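Local coordinates for extracellular solute-binding protein family 1 (Arthrobacter chlorophenolicus, PDB 4R2F) that binds the disaccharide laminaribiose and probably delivers it to a membrane transporter as an extracellular solute-binding protein, at residues A[135-140]-A[144-149]. Numbering follows the deposited sequence.
Sequences GVVEPF and KGYVAV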
loop_
_atom_site.group_PDB
_atom_site.type_symbol
_atom_site.label_atom_id
_atom_site.label_comp_id
_atom_site.label_asym_id
_atom_site.label_seq_id
_atom_site.Cartn_x
_atom_site.Cartn_y
_atom_site.Cartn_z
ATOM N N GLY A 135 -13.788 -12.467 -0.335
ATOM C CA GLY A 135 -13.382 -11.627 0.786
ATOM C C GLY A 135 -13.006 -10.181 0.471
ATOM O O GLY A 135 -12.626 -9.440 1.388
ATOM N N VAL A 136 -13.078 -9.754 -0.790
ATOM C CA VAL A 136 -12.557 -8.412 -1.111
ATOM C C VAL A 136 -13.593 -7.301 -0.932
ATOM O O VAL A 136 -13.208 -6.155 -0.734
ATOM C CB VAL A 136 -11.874 -8.311 -2.490
ATOM C CG1 VAL A 136 -10.773 -9.355 -2.599
ATOM C CG2 VAL A 136 -12.863 -8.421 -3.639
ATOM N N VAL A 137 -14.887 -7.631 -0.967
ATOM C CA VAL A 137 -15.955 -6.608 -0.898
ATOM C C VAL A 137 -16.417 -6.378 0.512
ATOM O O VAL A 137 -16.688 -5.248 0.934
ATOM C CB VAL A 137 -17.190 -7.036 -1.727
ATOM C CG1 VAL A 137 -18.291 -5.989 -1.635
ATOM C CG2 VAL A 137 -16.796 -7.306 -3.172
ATOM N N GLU A 138 -16.510 -7.478 1.250
ATOM C CA GLU A 138 -17.089 -7.504 2.597
ATOM C C GLU A 138 -16.436 -6.574 3.632
ATOM O O GLU A 138 -17.145 -6.020 4.491
ATOM C CB GLU A 138 -17.073 -8.954 3.129
ATOM C CG GLU A 138 -18.000 -9.890 2.346
ATOM C CD GLU A 138 -17.344 -10.712 1.226
ATOM O OE1 GLU A 138 -16.310 -10.315 0.601
ATOM O OE2 GLU A 138 -17.921 -11.790 0.960
ATOM N N PRO A 139 -15.099 -6.386 3.576
ATOM C CA PRO A 139 -14.517 -5.412 4.501
ATOM C C PRO A 139 -15.159 -4.021 4.470
ATOM O O PRO A 139 -14.977 -3.261 5.411
ATOM C CB PRO A 139 -13.068 -5.310 4.019
ATOM C CG PRO A 139 -12.778 -6.671 3.470
ATOM C CD PRO A 139 -14.054 -7.020 2.741
ATOM N N PHE A 140 -15.854 -3.683 3.390
ATOM C CA PHE A 140 -16.387 -2.346 3.184
ATOM C C PHE A 140 -17.847 -2.208 3.566
ATOM O O PHE A 140 -18.423 -1.116 3.469
ATOM C CB PHE A 140 -16.142 -1.942 1.736
ATOM C CG PHE A 140 -14.694 -1.874 1.419
ATOM C CD1 PHE A 140 -13.944 -0.805 1.876
ATOM C CD2 PHE A 140 -14.060 -2.904 0.773
ATOM C CE1 PHE A 140 -12.592 -0.735 1.654
ATOM C CE2 PHE A 140 -12.706 -2.846 0.536
ATOM C CZ PHE A 140 -11.968 -1.758 0.983
ATOM N N LYS A 144 -24.704 1.003 7.613
ATOM C CA LYS A 144 -25.353 2.044 6.846
ATOM C C LYS A 144 -25.137 1.874 5.351
ATOM O O LYS A 144 -25.753 2.586 4.584
ATOM C CB LYS A 144 -24.852 3.419 7.309
ATOM C CG LYS A 144 -24.780 3.544 8.822
ATOM C CD LYS A 144 -24.508 4.925 9.381
ATOM C CE LYS A 144 -23.065 5.407 9.406
ATOM N NZ LYS A 144 -22.109 4.513 10.108
ATOM N N GLY A 145 -24.270 0.939 4.952
ATOM C CA GLY A 145 -24.015 0.643 3.550
ATOM C C GLY A 145 -22.555 0.296 3.285
ATOM O O GLY A 145 -21.724 0.250 4.191
ATOM N N TYR A 146 -22.248 0.071 2.021
ATOM C CA TYR A 146 -20.868 -0.107 1.545
ATOM C C TYR A 146 -20.153 1.230 1.448
ATOM O O TYR A 146 -20.615 2.131 0.722
ATOM C CB TYR A 146 -20.898 -0.753 0.162
ATOM C CG TYR A 146 -21.267 -2.198 0.258
ATOM C CD1 TYR A 146 -20.291 -3.145 0.504
ATOM C CD2 TYR A 146 -22.585 -2.621 0.124
ATOM C CE1 TYR A 146 -20.602 -4.468 0.630
ATOM C CE2 TYR A 146 -22.914 -3.962 0.238
ATOM C CZ TYR A 146 -21.911 -4.872 0.502
ATOM O OH TYR A 146 -22.181 -6.195 0.632
ATOM N N VAL A 147 -19.046 1.390 2.169
ATOM C CA VAL A 147 -18.375 2.685 2.159
ATOM C C VAL A 147 -17.583 2.948 0.864
ATOM O O VAL A 147 -17.282 4.092 0.549
ATOM C CB VAL A 147 -17.469 2.918 3.384
ATOM C CG1 VAL A 147 -18.239 2.719 4.677
ATOM C CG2 VAL A 147 -16.251 2.042 3.340
ATOM N N ALA A 148 -17.257 1.890 0.126
ATOM C CA ALA A 148 -16.447 1.981 -1.093
ATOM C C ALA A 148 -16.462 0.631 -1.783
ATOM O O ALA A 148 -17.046 -0.323 -1.266
ATOM C CB ALA A 148 -15.002 2.366 -0.752
ATOM N N VAL A 149 -15.807 0.553 -2.942
ATOM C CA VAL A 149 -15.709 -0.693 -3.712
ATOM C C VAL A 149 -14.233 -1.018 -3.955
ATOM O O VAL A 149 -13.472 -0.155 -4.421
ATOM C CB VAL A 149 -16.450 -0.538 -5.054
ATOM C CG1 VAL A 149 -16.363 -1.806 -5.868
ATOM C CG2 VAL A 149 -17.896 -0.154 -4.824
#
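The backbone N of V147 donates a nearly straight hydrogen bond to the carbonyl O of F140, 2.9 Å long with an N-H...O angle of 162°. It is the backbone bond between 135-140 and 144-149, beside the hairpin in which the short strand 141-142 pairs antiparallel with the start of strand 145-161. Both belong to the mixed sheet of a bacterial extracellular solute-binding protein. The same carbonyl O also receives a CA-H...O contact from Y146, with CA of Y146 3.3 Å from O of F140. Two neighbouring residues, Y146 and V147, thus approach one oxygen, V147 with a true hydrogen bond and Y146 with a weaker CH contact.

Before the hairpin the chain makes a 3-10 turn, closed by the bond from N of F140 to O of V137. This turn brings V137 and F140 against the strand. CG1 of V137 meets the Y146 ring at CE1, 3.6 Å away. V137 carries CG1 anti to its backbone N (chi1 179°), and this branch does the touching. Y146 is also held by its backbone, whose N bonds to the side chain of D117.

The F140 side chain sets out toward the strand. CG2 of V147 lies at the edge of its ring, near the plane, 3.9 Å from CD1. The two side chains cross at about a right angle. CB of P139 covers part of one ring face near the rim. P310 and N312 of strand 306-316 also pack on F140, and the V147 side chain touches A104 and F105 of helix 103-109. The contact joins the 3-10 turn to the beginning of strand 145-161, with helix 103-109 and strand 306-316 packing around it. The F140 side chain lies about 9 Å from a bound glucose unit. CB of F140 sits 3.5 Å from O of A148, a buried carbonyl oxygen with no hydrogen-bond partner in the model.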